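Local structure of geranyltranstransferase (Enterococcus faecalis, 3P8L) at residues L189-L194 / F214-G219; V58-A63 / E290-L295; V143-Q148 / L194-V199. The protein probably catalyses magnesium-dependent condensation of isopentenyl diphosphate with geranyl diphosphate, giving farnesyl diphosphate and releasing diphosphate. One frame throughout, in Å; residues are numbered along the deposited sequence. Where two conformers were deposited one is given.

Interaction 1 of 3, residues L189-L194 / F214-G219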
loop_
_atom_site.group_PDB
_atom_site.type_symbol
_atom_site.label_atom_id
_atom_site.label_comp_id
_atom_site.label_asym_id
_atom_site.label_seq_id
_atom_site.Cartn_x
_atom_site.Cartn_y
_atom_site.Cartn_z
ATOM N N LEU A 189 3.858 -12.482 -6.018
ATOM C CA LEU A 189 2.948 -11.726 -6.905
ATOM C C LEU A 189 2.493 -12.570 -8.106
ATOM O O LEU A 189 1.406 -12.361 -8.630
ATOM C CB LEU A 189 3.599 -10.423 -7.433
ATOM C CG LEU A 189 3.929 -9.211 -6.549
ATOM C CD1 LEU A 189 4.352 -8.023 -7.431
ATOM C CD2 LEU A 189 2.756 -8.806 -5.661
ATOM N N ILE A 190 3.359 -13.471 -8.556
ATOM C CA ILE A 190 3.031 -14.433 -9.630
ATOM C C ILE A 190 1.925 -15.344 -9.108
ATOM O O ILE A 190 0.932 -15.575 -9.815
ATOM C CB ILE A 190 4.260 -15.259 -10.105
ATOM C CG1 ILE A 190 5.381 -14.345 -10.629
ATOM C CG2 ILE A 190 3.870 -16.297 -11.195
ATOM C CD1 ILE A 190 4.992 -13.446 -11.760
ATOM N N GLU A 191 2.092 -15.816 -7.862
ATOM C CA GLU A 191 1.071 -16.638 -7.214
ATOM C C GLU A 191 -0.244 -15.880 -7.077
ATOM O O GLU A 191 -1.312 -16.430 -7.404
ATOM C CB GLU A 191 1.568 -17.211 -5.878
ATOM C CG GLU A 191 2.446 -18.453 -6.046
ATOM C CD GLU A 191 3.379 -18.690 -4.872
ATOM O OE1 GLU A 191 3.346 -17.884 -3.920
ATOM O OE2 GLU A 191 4.150 -19.674 -4.905
ATOM N N PHE A 192 -0.173 -14.611 -6.649
ATOM C CA PHE A 192 -1.374 -13.780 -6.617
ATOM C C PHE A 192 -2.049 -13.722 -7.986
ATOM O O PHE A 192 -3.276 -13.796 -8.063
ATOM C CB PHE A 192 -1.111 -12.339 -6.129
ATOM C CG PHE A 192 -2.338 -11.468 -6.202
ATOM C CD1 PHE A 192 -3.276 -11.498 -5.176
ATOM C CD2 PHE A 192 -2.596 -10.674 -7.328
ATOM C CE1 PHE A 192 -4.416 -10.713 -5.244
ATOM C CE2 PHE A 192 -3.746 -9.915 -7.413
ATOM C CZ PHE A 192 -4.662 -9.934 -6.359
ATOM N N ALA A 193 -1.278 -13.554 -9.063
ATOM C CA ALA A 193 -1.905 -13.405 -10.384
ATOM C C ALA A 193 -2.779 -14.629 -10.731
ATOM O O ALA A 193 -3.901 -14.480 -11.218
ATOM C CB ALA A 193 -0.869 -13.179 -11.463
ATOM N N LEU A 194 -2.251 -15.820 -10.466
ATOM C CA LEU A 194 -2.972 -17.087 -10.728
ATOM C C LEU A 194 -4.193 -17.308 -9.822
ATOM O O LEU A 194 -5.285 -17.667 -10.310
ATOM C CB LEU A 194 -2.005 -18.279 -10.669
ATOM C CG LEU A 194 -1.279 -18.701 -11.962
ATOM C CD1 LEU A 194 -2.245 -19.328 -12.942
ATOM C CD2 LEU A 194 -0.486 -17.559 -12.627
ATOM N N PHE A 214 0.880 -24.124 -10.156
ATOM C CA PHE A 214 1.301 -23.679 -11.486
ATOM C C PHE A 214 2.141 -22.398 -11.412
ATOM O O PHE A 214 3.202 -22.319 -12.030
ATOM C CB PHE A 214 0.096 -23.439 -12.401
ATOM C CG PHE A 214 0.473 -22.904 -13.751
ATOM C CD1 PHE A 214 0.869 -23.766 -14.765
ATOM C CD2 PHE A 214 0.451 -21.533 -14.006
ATOM C CE1 PHE A 214 1.224 -23.271 -16.027
ATOM C CE2 PHE A 214 0.811 -21.028 -15.249
ATOM C CZ PHE A 214 1.189 -21.904 -16.273
ATOM N N ALA A 215 1.649 -21.407 -10.667
ATOM C CA ALA A 215 2.354 -20.118 -10.504
ATOM C C ALA A 215 3.729 -20.298 -9.903
ATOM O O ALA A 215 4.706 -19.713 -10.387
ATOM C CB ALA A 215 1.538 -19.182 -9.638
ATOM N N HIS A 216 3.803 -21.128 -8.861
ATOM C CA HIS A 216 5.084 -21.489 -8.256
ATOM C C HIS A 216 6.072 -22.039 -9.286
ATOM O O HIS A 216 7.213 -21.600 -9.334
ATOM C CB HIS A 216 4.906 -22.481 -7.097
ATOM C CG HIS A 216 6.195 -23.076 -6.619
ATOM N ND1 HIS A 216 7.030 -22.426 -5.734
ATOM C CD2 HIS A 216 6.798 -24.255 -6.909
ATOM C CE1 HIS A 216 8.090 -23.182 -5.497
ATOM N NE2 HIS A 216 7.974 -24.295 -6.199
ATOM N N HIS A 217 5.626 -22.975 -10.124
ATOM C CA HIS A 217 6.513 -23.540 -11.134
ATOM C C HIS A 217 6.814 -22.512 -12.222
ATOM O O HIS A 217 7.980 -22.341 -12.603
ATOM C CB HIS A 217 5.960 -24.857 -11.716
ATOM C CG HIS A 217 5.755 -25.928 -10.683
ATOM N ND1 HIS A 217 6.784 -26.413 -9.905
ATOM C CD2 HIS A 217 4.643 -26.595 -10.291
ATOM C CE1 HIS A 217 6.313 -27.320 -9.069
ATOM N NE2 HIS A 217 5.017 -27.451 -9.283
ATOM N N TYR A 218 5.782 -21.803 -12.685
ATOM C CA TYR A 218 5.990 -20.708 -13.651
ATOM C C TYR A 218 7.021 -19.700 -13.154
ATOM O O TYR A 218 7.963 -19.375 -13.873
ATOM C CB TYR A 218 4.682 -19.966 -13.998
ATOM C CG TYR A 218 4.923 -18.931 -15.079
ATOM C CD1 TYR A 218 4.924 -19.299 -16.422
ATOM C CD2 TYR A 218 5.202 -17.595 -14.760
ATOM C CE1 TYR A 218 5.172 -18.362 -17.430
ATOM C CE2 TYR A 218 5.466 -16.659 -15.758
ATOM C CZ TYR A 218 5.441 -17.051 -17.088
ATOM O OH TYR A 218 5.705 -16.142 -18.082
ATOM N N GLY A 219 6.825 -19.234 -11.917
ATOM C CA GLY A 219 7.630 -18.160 -11.312
ATOM C C GLY A 219 9.082 -18.536 -11.108
ATOM O O GLY A 219 9.978 -17.705 -11.277
#

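Interaction 2 of 3, residues V58-A63 / E290-L295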
loop_
_atom_site.group_PDB
_atom_site.type_symbol
_atom_site.label_atom_id
_atom_site.label_comp_id
_atom_site.label_asym_id
_atom_site.label_seq_id
_atom_site.Cartn_x
_atom_site.Cartn_y
_atom_site.Cartn_z
ATOM N N VAL A 58 -2.972 -12.818 -14.981
ATOM C CA VAL A 58 -4.347 -12.676 -14.496
ATOM C C VAL A 58 -5.347 -12.964 -15.623
ATOM O O VAL A 58 -6.214 -13.824 -15.481
ATOM C CB VAL A 58 -4.644 -11.271 -13.900
ATOM C CG1 VAL A 58 -6.106 -11.157 -13.488
ATOM C CG2 VAL A 58 -3.769 -10.976 -12.685
ATOM N N LEU A 59 -5.187 -12.252 -16.730
ATOM C CA LEU A 59 -6.122 -12.298 -17.853
ATOM C C LEU A 59 -6.072 -13.619 -18.635
ATOM O O LEU A 59 -7.114 -14.141 -19.062
ATOM C CB LEU A 59 -5.892 -11.108 -18.782
ATOM C CG LEU A 59 -6.125 -9.738 -18.122
ATOM C CD1 LEU A 59 -5.985 -8.676 -19.157
ATOM C CD2 LEU A 59 -7.492 -9.607 -17.424
ATOM N N THR A 60 -4.873 -14.176 -18.768
ATOM C CA THR A 60 -4.702 -15.451 -19.434
ATOM C C THR A 60 -5.409 -16.552 -18.640
ATOM O O THR A 60 -6.014 -17.456 -19.227
ATOM C CB THR A 60 -3.210 -15.751 -19.668
ATOM O OG1 THR A 60 -2.627 -14.660 -20.405
ATOM C CG2 THR A 60 -3.016 -17.029 -20.472
ATOM N N THR A 61 -5.364 -16.446 -17.313
ATOM C CA THR A 61 -5.954 -17.447 -16.422
ATOM C C THR A 61 -7.481 -17.400 -16.552
ATOM O O THR A 61 -8.122 -18.443 -16.642
ATOM C CB THR A 61 -5.454 -17.273 -14.963
ATOM O OG1 THR A 61 -4.035 -17.464 -14.948
ATOM C CG2 THR A 61 -6.086 -18.278 -14.015
ATOM N N VAL A 62 -8.037 -16.190 -16.606
ATOM C CA VAL A 62 -9.468 -15.986 -16.845
ATOM C C VAL A 62 -9.870 -16.558 -18.230
ATOM O O VAL A 62 -10.929 -17.195 -18.365
ATOM C CB VAL A 62 -9.851 -14.485 -16.703
ATOM C CG1 VAL A 62 -11.314 -14.228 -17.077
ATOM C CG2 VAL A 62 -9.594 -13.996 -15.274
ATOM N N ALA A 63 -9.009 -16.355 -19.231
ATOM C CA ALA A 63 -9.219 -16.884 -20.588
ATOM C C ALA A 63 -9.236 -18.412 -20.615
ATOM O O ALA A 63 -10.104 -19.007 -21.249
ATOM C CB ALA A 63 -8.177 -16.347 -21.560
ATOM N N GLU A 290 -4.307 -24.402 -23.443
ATOM C CA GLU A 290 -3.260 -23.803 -24.298
ATOM C C GLU A 290 -2.874 -22.404 -23.848
ATOM O O GLU A 290 -1.724 -22.021 -23.991
ATOM C CB GLU A 290 -3.663 -23.746 -25.777
ATOM C CG GLU A 290 -4.670 -24.788 -26.235
ATOM C CD GLU A 290 -6.107 -24.287 -26.141
ATOM O OE1 GLU A 290 -6.399 -23.181 -26.662
ATOM O OE2 GLU A 290 -6.943 -25.006 -25.547
ATOM N N HIS A 291 -3.832 -21.649 -23.318
ATOM C CA HIS A 291 -3.547 -20.318 -22.789
ATOM C C HIS A 291 -2.425 -20.356 -21.748
ATOM O O HIS A 291 -1.420 -19.663 -21.890
ATOM C CB HIS A 291 -4.804 -19.647 -22.246
ATOM C CG HIS A 291 -5.671 -19.069 -23.313
ATOM N ND1 HIS A 291 -5.297 -17.967 -24.051
ATOM C CD2 HIS A 291 -6.883 -19.449 -23.784
ATOM C CE1 HIS A 291 -6.248 -17.685 -24.925
ATOM N NE2 HIS A 291 -7.224 -18.562 -24.776
ATOM N N LEU A 292 -2.579 -21.212 -20.748
ATOM C CA LEU A 292 -1.549 -21.351 -19.736
ATOM C C LEU A 292 -0.353 -22.201 -20.177
ATOM O O LEU A 292 0.783 -21.869 -19.827
ATOM C CB LEU A 292 -2.154 -21.833 -18.417
ATOM C CG LEU A 292 -3.053 -20.821 -17.693
ATOM C CD1 LEU A 292 -3.679 -21.443 -16.450
ATOM C CD2 LEU A 292 -2.271 -19.581 -17.318
ATOM N N ALA A 293 -0.595 -23.258 -20.968
ATOM C CA ALA A 293 0.500 -24.079 -21.533
ATOM C C ALA A 293 1.467 -23.311 -22.431
ATOM O O ALA A 293 2.675 -23.564 -22.382
ATOM C CB ALA A 293 -0.041 -25.311 -22.270
ATOM N N ASN A 294 0.944 -22.390 -23.245
ATOM C CA ASN A 294 1.769 -21.559 -24.130
ATOM C C ASN A 294 2.725 -20.649 -23.348
ATOM O O ASN A 294 3.855 -20.413 -23.763
ATOM C CB ASN A 294 0.890 -20.721 -25.071
ATOM C CG ASN A 294 1.676 -19.673 -25.831
ATOM O OD1 ASN A 294 2.443 -19.994 -26.735
ATOM N ND2 ASN A 294 1.491 -18.412 -25.460
ATOM N N LEU A 295 2.254 -20.126 -22.218
ATOM C CA LEU A 295 3.120 -19.296 -21.360
ATOM C C LEU A 295 4.298 -20.101 -20.807
ATOM O O LEU A 295 5.416 -19.600 -20.726
ATOM C CB LEU A 295 2.324 -18.630 -20.232
ATOM C CG LEU A 295 1.343 -17.526 -20.664
ATOM C CD1 LEU A 295 0.529 -17.079 -19.488
ATOM C CD2 LEU A 295 2.035 -16.330 -21.307
#

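Interaction 3 of 3, residues V143-Q148 / L194-V199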
loop_
_atom_site.group_PDB
_atom_site.type_symbol
_atom_site.label_atom_id
_atom_site.label_comp_id
_atom_site.label_asym_id
_atom_site.label_seq_id
_atom_site.Cartn_x
_atom_site.Cartn_y
_atom_site.Cartn_z
ATOM N N VAL A 143 -12.779 -8.383 -0.753
ATOM C CA VAL A 143 -12.045 -8.560 0.494
ATOM C C VAL A 143 -11.000 -9.662 0.396
ATOM O O VAL A 143 -9.875 -9.485 0.859
ATOM C CB VAL A 143 -13.009 -8.767 1.710
ATOM C CG1 VAL A 143 -12.298 -9.358 2.942
ATOM C CG2 VAL A 143 -13.654 -7.467 2.080
ATOM N N LEU A 144 -11.358 -10.776 -0.249
ATOM C CA LEU A 144 -10.420 -11.873 -0.474
ATOM C C LEU A 144 -9.205 -11.411 -1.291
ATOM O O LEU A 144 -8.072 -11.739 -0.967
ATOM C CB LEU A 144 -11.119 -13.049 -1.189
ATOM C CG LEU A 144 -10.258 -14.258 -1.575
ATOM C CD1 LEU A 144 -9.586 -14.886 -0.356
ATOM C CD2 LEU A 144 -11.099 -15.289 -2.323
ATOM N N LEU A 145 -9.458 -10.668 -2.352
ATOM C CA LEU A 145 -8.374 -10.278 -3.253
ATOM C C LEU A 145 -7.484 -9.187 -2.623
ATOM O O LEU A 145 -6.289 -9.146 -2.899
ATOM C CB LEU A 145 -8.919 -9.876 -4.629
ATOM C CG LEU A 145 -9.430 -11.048 -5.494
ATOM C CD1 LEU A 145 -9.661 -10.601 -6.911
ATOM C CD2 LEU A 145 -8.491 -12.224 -5.496
ATOM N N MET A 146 -8.060 -8.364 -1.743
ATOM C CA MET A 146 -7.294 -7.350 -1.006
ATOM C C MET A 146 -6.396 -8.043 0.019
ATOM O O MET A 146 -5.220 -7.698 0.160
ATOM C CB MET A 146 -8.216 -6.304 -0.353
ATOM C CG MET A 146 -8.784 -5.259 -1.342
ATOM S SD MET A 146 -9.827 -3.946 -0.633
ATOM C CE MET A 146 -11.046 -4.877 0.279
ATOM N N GLN A 147 -6.956 -9.041 0.708
ATOM C CA GLN A 147 -6.199 -9.897 1.623
ATOM C C GLN A 147 -5.027 -10.559 0.923
ATOM O O GLN A 147 -3.886 -10.556 1.426
ATOM C CB GLN A 147 -7.102 -11.001 2.226
ATOM C CG GLN A 147 -8.055 -10.526 3.317
ATOM C CD GLN A 147 -9.125 -11.566 3.681
ATOM O OE1 GLN A 147 -9.245 -12.609 3.037
ATOM N NE2 GLN A 147 -9.900 -11.274 4.723
ATOM N N GLN A 148 -5.305 -11.120 -0.246
ATOM C CA GLN A 148 -4.314 -11.875 -0.994
ATOM C C GLN A 148 -3.236 -10.949 -1.606
ATOM O O GLN A 148 -2.048 -11.290 -1.623
ATOM C CB GLN A 148 -4.995 -12.728 -2.068
ATOM C CG GLN A 148 -5.753 -13.970 -1.511
ATOM C CD GLN A 148 -4.846 -14.956 -0.817
ATOM O OE1 GLN A 148 -3.840 -15.392 -1.375
ATOM N NE2 GLN A 148 -5.194 -15.322 0.415
ATOM N N LEU A 194 -2.251 -15.820 -10.466
ATOM C CA LEU A 194 -2.972 -17.087 -10.728
ATOM C C LEU A 194 -4.193 -17.308 -9.822
ATOM O O LEU A 194 -5.285 -17.667 -10.310
ATOM C CB LEU A 194 -2.005 -18.279 -10.669
ATOM C CG LEU A 194 -1.279 -18.701 -11.962
ATOM C CD1 LEU A 194 -2.245 -19.328 -12.942
ATOM C CD2 LEU A 194 -0.486 -17.559 -12.627
ATOM N N ILE A 195 -4.004 -17.070 -8.520
ATOM C CA ILE A 195 -5.075 -17.046 -7.525
ATOM C C ILE A 195 -6.182 -16.106 -7.935
ATOM O O ILE A 195 -7.351 -16.505 -7.957
ATOM C CB ILE A 195 -4.541 -16.660 -6.104
ATOM C CG1 ILE A 195 -3.672 -17.783 -5.542
ATOM C CG2 ILE A 195 -5.679 -16.317 -5.133
ATOM C CD1 ILE A 195 -3.098 -17.474 -4.188
ATOM N N ALA A 196 -5.819 -14.868 -8.291
ATOM C CA ALA A 196 -6.805 -13.892 -8.715
ATOM C C ALA A 196 -7.556 -14.326 -9.969
ATOM O O ALA A 196 -8.769 -14.133 -10.055
ATOM C CB ALA A 196 -6.176 -12.509 -8.926
ATOM N N GLY A 197 -6.830 -14.856 -10.951
ATOM C CA GLY A 197 -7.449 -15.464 -12.135
ATOM C C GLY A 197 -8.510 -16.500 -11.760
ATOM O O GLY A 197 -9.630 -16.441 -12.258
ATOM N N GLY A 198 -8.162 -17.412 -10.851
ATOM C CA GLY A 198 -9.122 -18.393 -10.308
ATOM C C GLY A 198 -10.358 -17.830 -9.626
ATOM O O GLY A 198 -11.465 -18.334 -9.823
ATOM N N VAL A 199 -10.167 -16.781 -8.830
ATOM C CA VAL A 199 -11.241 -16.146 -8.081
ATOM C C VAL A 199 -12.170 -15.392 -9.029
ATOM O O VAL A 199 -13.406 -15.456 -8.906
ATOM C CB VAL A 199 -10.655 -15.211 -6.990
ATOM C CG1 VAL A 199 -11.705 -14.311 -6.377
ATOM C CG2 VAL A 199 -9.965 -16.030 -5.920
#

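Interaction 1 of 3, residues L189-L194 / F214-G219
Ala215 O is approached by two groups: Gly219 N, one turn on in its own helix, gives it a 2.7 Å hydrogen bond, and from the facing helix the methyl Ile190 CG2 rests 3.6 Å away. The two helices, 175-200 and 205-230, follow one another in the predominantly helical isoprenoid synthase fold and run roughly antiparallel, their local axes 8.3 Å apart at 139°. Ala215 explains how they come so close. Its CB lies 3.5 Å from Glu191 CA, so a single methyl is all that separates the backbones there. Ile190 has CG2 anti to the backbone N (CG1 at chi1 -59°), which directs that methyl into the seam, where it also reaches the edge of the Tyr218 ring, and it passes close to Gly219 CA, where the helix surface has no side chain. In one of two deposited conformers Glu191 runs beside His216, carboxylate and imidazole nearly coplanar but OE2 not reaching ND1, a tentative placing. The Phe214 and Tyr218 rings also pack on helix 289-298. At the other end of the seam Leu194 spans two neighbours, CG being 3.7 Å from Ala215 CB and CD1 lying 3.6 Å from Phe214 CD2.

Interaction 2 of 3, residues V58-A63 / E290-L295
The imidazole of His291 carries the methyl of Ala63 on one face: Ala63 CB stands 3.9 Å from the ring centroid and only 3° off the ring normal, a well-centred CH-pi contact. At the rim of the ring, NE2 is hydrogen-bonded to the carbonyl oxygen of His8, a residue of the N-terminal histidine tag, so this polar end is tied to a part of the construct that is not native. The ring of Phe13 also meets the imidazole, inclined at about 55°. Thr60 comes in beside the base of the histidine, with CG2 3.6 Å from His291 CB and 3.4 Å from His291 O. Its first torsion (chi1 -56°) divides the labour: CG2 faces the other helix, while OG1 turns back to hydrogen-bond Leu56 O one turn earlier. That same methyl meets Leu295 CD1 tip to tip at 3.7 Å. Thr61, whose hydroxyl is likewise bonded to Leu57 O, lets Leu292 CD2 pack obliquely 3.6 Å from Thr61 OG1. Both hydroxyls are thus satisfied within their own helix, but Thr60 offers the partner its methyl and Thr61 the bonded oxygen. The short C-terminal helix 289-298 in this way packs, roughly antiparallel and with local axes 8.7 Å apart, against helix 53-64 of the helical isoprenoid synthase fold.

Interaction 3 of 3, residues V143-Q148 / L194-V199
Leu145 and Val199 reach toward each other tip to tip across the gap, and their branched ends determine the shape of the contact. Leu145 CD2 fits the shallow dip between two residues one turn apart on the opposite helix, lying 4.0 Å from Ala196 CA and 3.9 Å from Val199 CG1. The dip exists because Ala196 is small while Val199 stands up beside it. Val199 in turn acts as a forked bump: with CG1 anti to the backbone N (chi1 168°), that branch is placed against Leu145, whereas CG2 meets Leu144 CD2 at 3.8 Å while still grazing Leu145 CD2. Leu144 comes in at a slant, so the fork is received by two consecutive leucines of helix 139-153. A further turn along, Gln148 bends at its second torsion (chi2 -63°) and crosses the side chain of Ile195 at about a right angle, bringing Gln148 OE1 to 3.6 Å from Ile195 CD1. Side chains of this bulk keep the helices well apart: the local axes are 10.8 Å from each other and, at 176°, almost exactly antiparallel. Leu145 and Ala196 both rest on Val76 of helix 71-92, and Ile195 and Val199 lean on helix 205-230. The far side of helix 139-153 turns to the second subunit, where Gln147 NE2 hydrogen-bonds Ser133 O of that copy.

Helix 175-200 is common to interactions 1 and 3, which share Leu194: its side chain packs in interaction 1, whereas in interaction 3 it merely lies within the segment. Interaction 2 joins helices 53-64 and 289-298 and touches the segments of interactions 1 and 3. Its Thr61 also meets helix 175-200, with OG1 close to Leu194 CD1 and CG2 against Gly197. Interactions 1 and 2 are buried, whereas interaction 3 is partly buried and backs onto the subunit interface. Their chemistry follows: small residues bring helices together in interaction 1, a methyl-on-imidazole contact and threonines whose hydroxyls bond to their own helix serve interaction 2, and branched aliphatic side chains, with one glutamine, fill the wider gap of interaction 3.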